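Predicted metal-dependent hydrolase of the TIM-barrel fold (Lactobacillus casei, PDB 2QPX) probably acts as a hydrolase that works with bound zinc, although its precise reaction and substrate remain unknown. Local coordinates at residues His269-Phe279 and Glu303-Arg312; Ile286-Ala297 and Met325-Phe333. One frame throughout, in Å; residues are numbered along the deposited sequence. Where two conformers were deposited one is given.

Contact 1: His269-Phe279 and Glu303-Arg312; sequences HREAGYLASVF and EAVELAPYTR
Glu303, in the last turn of helix 297-304, receives the NE2-H of His269 on OE1 at 2.7 Å, a short bond with an N-H...O angle of 163°. The oxygen lies close to the imidazole plane but is approached on its anti side. His269 CG sits between its own backbone N and carbonyl carbon (chi1 52°), which swings the ring toward the carboxylate. The same OE1 is shared with Arg270 of the third subunit. Ala304 is small enough to pack its CB on His269 CB, and Gly273, with no side chain, lets the Ala304 carbonyl come within 3.7 Å (Gly273 CA to Ala304 O); a CB there would strike that oxygen. Glu306 reaches out with an extended chain and is gripped side-on by Arg270, NE to OE1 at 2.7 Å and NH2 to OE2 at 3.0 Å, the two flat groups being turned 28° apart; Glu303 CG lies over one guanidinium face. Tyr266 and Arg299 of the second subunit also bind the Glu306 carboxylate. Leu307 CD1 lies at the edge of the Tyr274 ring, 4.0 Å from Tyr274 CD1, while Ala308 packs on Gly273. Pro309 rests CD against Ala276 O. Arg312 grips the single atom Phe279 O end-on, NH1 at 2.9 Å and NH2 at 3.2 Å; Asp49 of the second subunit pairs with this guanidinium. The contact thus joins outer helix 269-278 of a TIM barrel to the end of helix 297-304 and the connection running on to strand 313-314, the helix-to-strand return of a beta-alpha unit.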
# COMPACT_ATOMS: atom_id res chain seq x y z
N HIS A 269 6.45 -2.94 -4.00
CA HIS A 269 6.63 -4.31 -4.49
C HIS A 269 5.39 -4.91 -5.16
O HIS A 269 5.57 -5.67 -6.12
CB HIS A 269 7.20 -5.19 -3.37
CG HIS A 269 6.40 -5.12 -2.12
ND1 HIS A 269 6.46 -4.03 -1.27
CD2 HIS A 269 5.42 -5.93 -1.64
CE1 HIS A 269 5.57 -4.21 -0.30
NE2 HIS A 269 4.95 -5.37 -0.49
N ARG A 270 4.17 -4.56 -4.76
CA ARG A 270 2.99 -5.04 -5.50
C ARG A 270 2.99 -4.41 -6.89
O ARG A 270 2.61 -5.01 -7.87
CB ARG A 270 1.67 -4.74 -4.77
CG ARG A 270 1.33 -5.70 -3.63
CD ARG A 270 -0.02 -5.37 -2.94
NE ARG A 270 -0.51 -6.51 -2.12
CZ ARG A 270 -1.28 -6.40 -1.04
NH1 ARG A 270 -1.58 -5.21 -0.52
NH2 ARG A 270 -1.72 -7.49 -0.43
N GLU A 271 3.39 -3.16 -6.98
CA GLU A 271 3.43 -2.45 -8.25
C GLU A 271 4.46 -3.11 -9.16
O GLU A 271 4.20 -3.33 -10.35
CB GLU A 271 3.69 -0.94 -8.06
CG GLU A 271 2.55 -0.13 -7.45
CD GLU A 271 2.39 -0.23 -5.95
OE1 GLU A 271 3.13 -0.93 -5.25
OE2 GLU A 271 1.44 0.44 -5.45
N ALA A 272 5.64 -3.41 -8.62
CA ALA A 272 6.69 -4.06 -9.40
C ALA A 272 6.25 -5.42 -9.91
O ALA A 272 6.47 -5.72 -11.06
CB ALA A 272 7.97 -4.21 -8.54
N GLY A 273 5.60 -6.22 -9.08
CA GLY A 273 5.12 -7.54 -9.49
C GLY A 273 4.03 -7.46 -10.54
O GLY A 273 4.00 -8.26 -11.48
N TYR A 274 3.13 -6.50 -10.38
CA TYR A 274 2.15 -6.18 -11.42
C TYR A 274 2.85 -5.87 -12.75
O TYR A 274 2.51 -6.45 -13.79
CB TYR A 274 1.22 -5.03 -10.98
CG TYR A 274 0.51 -4.44 -12.17
CD1 TYR A 274 -0.51 -5.13 -12.80
CD2 TYR A 274 0.97 -3.26 -12.75
CE1 TYR A 274 -1.07 -4.63 -13.97
CE2 TYR A 274 0.40 -2.75 -13.89
CZ TYR A 274 -0.61 -3.42 -14.49
OH TYR A 274 -1.16 -2.92 -15.65
N LEU A 275 3.83 -4.97 -12.72
CA LEU A 275 4.55 -4.62 -13.94
C LEU A 275 5.22 -5.85 -14.59
O LEU A 275 5.17 -6.01 -15.80
CB LEU A 275 5.57 -3.52 -13.71
CG LEU A 275 4.99 -2.16 -13.36
CD1 LEU A 275 6.14 -1.29 -12.83
CD2 LEU A 275 4.32 -1.54 -14.60
N ALA A 276 5.74 -6.76 -13.78
CA ALA A 276 6.36 -7.97 -14.27
C ALA A 276 5.34 -8.85 -15.00
O ALA A 276 5.69 -9.56 -15.91
CB ALA A 276 7.04 -8.73 -13.14
N SER A 277 4.09 -8.80 -14.58
CA SER A 277 3.02 -9.58 -15.16
C SER A 277 2.52 -9.07 -16.51
O SER A 277 1.84 -9.82 -17.21
CB SER A 277 1.84 -9.72 -14.18
OG SER A 277 0.94 -8.60 -14.18
N VAL A 278 2.83 -7.82 -16.86
CA VAL A 278 2.31 -7.23 -18.11
C VAL A 278 3.39 -6.70 -19.06
O VAL A 278 3.07 -6.39 -20.20
CB VAL A 278 1.21 -6.17 -17.84
CG1 VAL A 278 -0.03 -6.78 -17.16
CG2 VAL A 278 1.76 -4.99 -17.01
N PHE A 279 4.65 -6.58 -18.64
CA PHE A 279 5.74 -6.22 -19.53
C PHE A 279 6.69 -7.37 -19.77
O PHE A 279 7.05 -8.05 -18.82
CB PHE A 279 6.55 -5.00 -18.97
CG PHE A 279 5.83 -3.69 -19.12
CD1 PHE A 279 5.89 -2.99 -20.31
CD2 PHE A 279 5.05 -3.20 -18.10
CE1 PHE A 279 5.17 -1.81 -20.48
CE2 PHE A 279 4.36 -2.00 -18.24
CZ PHE A 279 4.43 -1.32 -19.43
N GLU A 303 3.31 -10.63 -0.85
CA GLU A 303 2.62 -9.54 -1.53
C GLU A 303 3.20 -9.31 -2.93
O GLU A 303 2.45 -9.13 -3.90
CB GLU A 303 2.70 -8.24 -0.72
CG GLU A 303 1.89 -8.22 0.57
CD GLU A 303 2.26 -7.06 1.50
OE1 GLU A 303 2.77 -6.03 1.02
OE2 GLU A 303 2.04 -7.20 2.74
N ALA A 304 4.52 -9.40 -3.02
CA ALA A 304 5.28 -9.20 -4.25
C ALA A 304 4.90 -10.17 -5.37
O ALA A 304 4.96 -9.81 -6.54
CB ALA A 304 6.80 -9.28 -3.96
N VAL A 305 4.53 -11.39 -5.01
CA VAL A 305 4.23 -12.43 -6.01
C VAL A 305 2.74 -12.71 -6.21
O VAL A 305 2.36 -13.69 -6.85
CB VAL A 305 4.99 -13.74 -5.67
CG1 VAL A 305 6.51 -13.52 -5.71
CG2 VAL A 305 4.56 -14.37 -4.35
N GLU A 306 1.86 -11.85 -5.71
CA GLU A 306 0.42 -12.04 -5.93
C GLU A 306 0.06 -12.10 -7.41
O GLU A 306 -0.78 -12.93 -7.81
CB GLU A 306 -0.35 -10.92 -5.20
CG GLU A 306 -0.35 -11.11 -3.72
CD GLU A 306 -0.83 -9.92 -2.92
OE1 GLU A 306 -1.01 -8.82 -3.48
OE2 GLU A 306 -1.04 -10.09 -1.68
N LEU A 307 0.68 -11.27 -8.24
CA LEU A 307 0.45 -11.25 -9.67
C LEU A 307 1.66 -11.60 -10.51
O LEU A 307 1.51 -11.92 -11.66
CB LEU A 307 -0.03 -9.87 -10.15
CG LEU A 307 -1.36 -9.35 -9.62
CD1 LEU A 307 -1.66 -7.96 -10.19
CD2 LEU A 307 -2.49 -10.32 -9.89
N ALA A 308 2.87 -11.50 -9.98
CA ALA A 308 4.04 -11.71 -10.81
C ALA A 308 4.19 -13.16 -11.23
O ALA A 308 3.89 -14.08 -10.46
CB ALA A 308 5.33 -11.34 -9.99
N PRO A 309 4.85 -13.38 -12.37
CA PRO A 309 5.35 -14.73 -12.63
C PRO A 309 6.51 -15.04 -11.67
O PRO A 309 7.35 -14.18 -11.42
CB PRO A 309 5.88 -14.65 -14.06
CG PRO A 309 5.28 -13.39 -14.63
CD PRO A 309 5.21 -12.48 -13.47
N TYR A 310 6.58 -16.28 -11.22
CA TYR A 310 7.65 -16.67 -10.32
C TYR A 310 9.01 -16.63 -11.02
O TYR A 310 10.04 -16.53 -10.35
CB TYR A 310 7.37 -18.09 -9.73
CG TYR A 310 6.28 -18.08 -8.69
CD1 TYR A 310 6.50 -17.62 -7.40
CD2 TYR A 310 5.00 -18.57 -8.98
CE1 TYR A 310 5.48 -17.60 -6.43
CE2 TYR A 310 3.99 -18.55 -8.04
CZ TYR A 310 4.22 -18.09 -6.76
OH TYR A 310 3.22 -18.09 -5.82
N THR A 311 8.99 -16.65 -12.36
CA THR A 311 10.19 -16.56 -13.17
C THR A 311 10.68 -15.12 -13.42
O THR A 311 11.62 -14.91 -14.18
CB THR A 311 9.97 -17.25 -14.50
OG1 THR A 311 8.78 -16.74 -15.11
CG2 THR A 311 9.89 -18.80 -14.27
N ARG A 312 10.07 -14.14 -12.73
CA ARG A 312 10.50 -12.73 -12.85
C ARG A 312 11.06 -12.12 -11.58
O ARG A 312 11.62 -11.02 -11.63
CB ARG A 312 9.34 -11.88 -13.34
CG ARG A 312 8.89 -12.19 -14.80
CD ARG A 312 9.95 -11.89 -15.86
NE ARG A 312 9.31 -11.94 -17.17
CZ ARG A 312 8.55 -10.97 -17.66
NH1 ARG A 312 8.48 -9.79 -17.05
NH2 ARG A 312 7.88 -11.18 -18.78

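Contact 2: Ile286-Ala297 and Met325-Phe333; sequences ISLLDNLGPSGA and MYGLAARQF
Asn291 and Gln332 supply the two hydrogen bonds between these segments, each from a side-chain amide to a backbone carbonyl. Asn291 ND2 reaches Met325 O at 3.2 Å in a nearly straight bond (175°), the oxygen in the amide plane but the donor above the carbonyl plane; ND2 also serves Ser317 O. A bend at chi2 (-52°) folds Gln332 back so that NE2 reaches Pro294 O at 3.1 Å, here too from above the carbonyl plane. With an alanine here in place of Gln332, Pro294 O would probably lose its side-chain donor and a gap open beside Pro294 CB. In the TIM barrel, the connection after strand 282-285, with its short helix 289-292, packs on the long helix 323-342 that follows strand 313-314. Apolar contacts flank the amides. Selenomethionine Met325 stretches its fully extended chain across to put CE 3.7 Å from both Leu288 CD1 and Leu292 CD2; Leu288 also touches the zinc ligand Asp318. Small Ala329 permits the close backbone approach at Asn291, its CB 3.5 Å from Asn291 ND2. Ala297 CB packs 3.7 Å from Gln332 CB, which also covers Asp290 O, a buried carbonyl that has no hydrogen-bonding partner in the model.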
# COMPACT_ATOMS: atom_id res chain seq x y z
N ILE A 286 13.39 -8.00 -3.92
CA ILE A 286 13.02 -7.30 -2.66
C ILE A 286 14.24 -7.18 -1.73
O ILE A 286 14.18 -7.23 -0.53
CB ILE A 286 11.83 -7.95 -1.93
CG1 ILE A 286 12.13 -9.43 -1.58
CG2 ILE A 286 10.55 -7.81 -2.78
CD1 ILE A 286 11.21 -10.03 -0.47
N SER A 287 15.39 -6.99 -2.38
CA SER A 287 16.65 -6.70 -1.71
C SER A 287 16.53 -5.40 -0.86
O SER A 287 15.63 -4.57 -1.08
CB SER A 287 17.75 -6.65 -2.74
OG SER A 287 17.62 -5.50 -3.56
N LEU A 288 17.38 -5.26 0.16
CA LEU A 288 17.36 -4.12 1.09
C LEU A 288 16.22 -4.16 2.11
O LEU A 288 16.45 -4.00 3.31
CB LEU A 288 17.43 -2.77 0.33
CG LEU A 288 18.01 -1.62 1.19
CD1 LEU A 288 19.49 -1.88 1.65
CD2 LEU A 288 17.89 -0.26 0.44
N LEU A 289 15.00 -4.37 1.65
CA LEU A 289 13.93 -4.78 2.54
C LEU A 289 14.28 -6.12 3.23
O LEU A 289 14.12 -6.22 4.45
CB LEU A 289 12.59 -4.85 1.79
CG LEU A 289 11.34 -5.24 2.62
CD1 LEU A 289 11.26 -6.75 2.95
CD2 LEU A 289 11.14 -4.42 3.90
N ASP A 290 14.81 -7.09 2.46
CA ASP A 290 14.86 -8.42 2.96
C ASP A 290 15.79 -8.53 4.18
O ASP A 290 15.48 -9.29 5.09
CB ASP A 290 15.11 -9.48 1.85
CG ASP A 290 16.36 -9.30 0.98
OD1 ASP A 290 17.21 -8.41 1.25
OD2 ASP A 290 16.46 -10.14 -0.03
N ASN A 291 16.88 -7.73 4.20
CA ASN A 291 17.85 -7.66 5.32
C ASN A 291 17.60 -6.49 6.29
O ASN A 291 17.73 -6.66 7.49
CB ASN A 291 19.32 -7.64 4.89
CG ASN A 291 19.61 -6.83 3.62
OD1 ASN A 291 18.80 -6.01 3.19
ND2 ASN A 291 20.79 -7.07 3.00
N LEU A 292 17.27 -5.32 5.78
CA LEU A 292 17.14 -4.15 6.69
C LEU A 292 15.75 -4.00 7.27
O LEU A 292 15.52 -3.21 8.21
CB LEU A 292 17.62 -2.85 6.02
CG LEU A 292 19.05 -2.85 5.45
CD1 LEU A 292 19.53 -1.41 5.23
CD2 LEU A 292 20.01 -3.61 6.35
N GLY A 293 14.82 -4.78 6.75
CA GLY A 293 13.43 -4.86 7.30
C GLY A 293 13.09 -6.32 7.51
O GLY A 293 12.08 -6.85 6.95
N PRO A 294 13.91 -7.00 8.31
CA PRO A 294 13.86 -8.46 8.32
C PRO A 294 12.53 -9.06 8.77
O PRO A 294 12.14 -10.14 8.26
CB PRO A 294 15.04 -8.83 9.25
CG PRO A 294 15.19 -7.66 10.13
CD PRO A 294 14.93 -6.50 9.25
N SER A 295 11.79 -8.42 9.68
CA SER A 295 10.44 -8.96 10.03
C SER A 295 9.41 -8.88 8.89
O SER A 295 8.33 -9.50 8.95
CB SER A 295 9.89 -8.29 11.28
OG SER A 295 9.51 -6.93 11.02
N GLY A 296 9.70 -8.09 7.85
CA GLY A 296 8.77 -7.92 6.73
C GLY A 296 9.04 -8.80 5.53
O GLY A 296 8.24 -8.85 4.62
N ALA A 297 10.16 -9.52 5.52
CA ALA A 297 10.58 -10.27 4.33
C ALA A 297 9.51 -11.29 3.85
O ALA A 297 9.24 -11.37 2.67
CB ALA A 297 11.95 -10.97 4.61
N MSE A 325 25.42 -8.71 6.60
CA MSE A 325 24.32 -8.12 5.86
C MSE A 325 23.94 -9.04 4.71
O MSE A 325 22.76 -9.17 4.38
CB MSE A 325 24.66 -6.72 5.37
CG MSE A 325 23.52 -5.98 4.66
SE MSE A 325 23.92 -4.13 4.37
CE MSE A 325 22.26 -3.62 3.45
N TYR A 326 24.94 -9.66 4.07
CA TYR A 326 24.66 -10.67 3.07
C TYR A 326 23.90 -11.87 3.68
O TYR A 326 22.88 -12.36 3.12
CB TYR A 326 25.96 -11.19 2.46
CG TYR A 326 26.58 -10.27 1.40
CD1 TYR A 326 27.45 -9.25 1.73
CD2 TYR A 326 26.25 -10.43 0.05
CE1 TYR A 326 27.99 -8.43 0.75
CE2 TYR A 326 26.80 -9.63 -0.94
CZ TYR A 326 27.67 -8.66 -0.59
OH TYR A 326 28.20 -7.90 -1.60
N GLY A 327 24.43 -12.38 4.79
CA GLY A 327 23.82 -13.53 5.46
C GLY A 327 22.38 -13.29 5.89
O GLY A 327 21.54 -14.19 5.73
N LEU A 328 22.11 -12.13 6.47
CA LEU A 328 20.75 -11.85 6.94
C LEU A 328 19.74 -11.82 5.79
O LEU A 328 18.64 -12.37 5.88
CB LEU A 328 20.65 -10.58 7.78
CG LEU A 328 19.30 -10.31 8.46
CD1 LEU A 328 18.93 -11.45 9.35
CD2 LEU A 328 19.37 -8.99 9.26
N ALA A 329 20.15 -11.24 4.66
CA ALA A 329 19.31 -11.22 3.47
C ALA A 329 19.00 -12.62 3.04
O ALA A 329 17.85 -12.96 2.74
CB ALA A 329 20.02 -10.43 2.30
N ALA A 330 20.04 -13.44 2.96
CA ALA A 330 19.86 -14.85 2.56
C ALA A 330 18.94 -15.63 3.51
O ALA A 330 18.03 -16.37 3.08
CB ALA A 330 21.24 -15.53 2.43
N ARG A 331 19.15 -15.45 4.79
CA ARG A 331 18.35 -16.17 5.78
C ARG A 331 16.89 -15.76 5.70
O ARG A 331 16.00 -16.63 5.67
CB ARG A 331 18.86 -15.97 7.20
CG ARG A 331 18.03 -16.79 8.18
CD ARG A 331 18.72 -16.95 9.50
NE ARG A 331 19.82 -17.89 9.41
CZ ARG A 331 20.77 -18.04 10.33
NH1 ARG A 331 20.75 -17.30 11.43
NH2 ARG A 331 21.73 -18.93 10.15
N GLN A 332 16.63 -14.46 5.63
CA GLN A 332 15.23 -14.01 5.63
C GLN A 332 14.54 -14.37 4.32
O GLN A 332 13.35 -14.71 4.31
CB GLN A 332 15.11 -12.50 5.89
CG GLN A 332 15.69 -12.07 7.24
CD GLN A 332 15.18 -12.86 8.42
OE1 GLN A 332 15.82 -13.81 8.83
NE2 GLN A 332 13.97 -12.52 8.92
N PHE A 333 15.24 -14.26 3.21
CA PHE A 333 14.68 -14.62 1.92
C PHE A 333 14.40 -16.13 1.83
O PHE A 333 13.33 -16.55 1.39
CB PHE A 333 15.59 -14.15 0.80
CG PHE A 333 14.94 -14.16 -0.57
CD1 PHE A 333 14.12 -13.11 -0.98
CD2 PHE A 333 15.15 -15.20 -1.43
CE1 PHE A 333 13.54 -13.10 -2.22
CE2 PHE A 333 14.56 -15.20 -2.70
CZ PHE A 333 13.79 -14.16 -3.10

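How the contacts relate
Both contacts are buried. Contact 1 lies farther from the centre of the chain, where the second subunit reaches most of it and charged side chains bridge within and between chains. Contact 2 sits deeper and reaches the zinc site, the side chain of Leu288 being about 5 Å from a bound zinc; its hydrogen bonds come from neutral amides set among leucines and alanines. Their segments alternate along the chain, 286-297 running directly into helix 297-304, whose last turn belongs to contact 1, and they touch where Ile286 CG2 packs on Ala304 CB and His269 CB. Their centres lie 19 Å apart, and the third subunit packs against both.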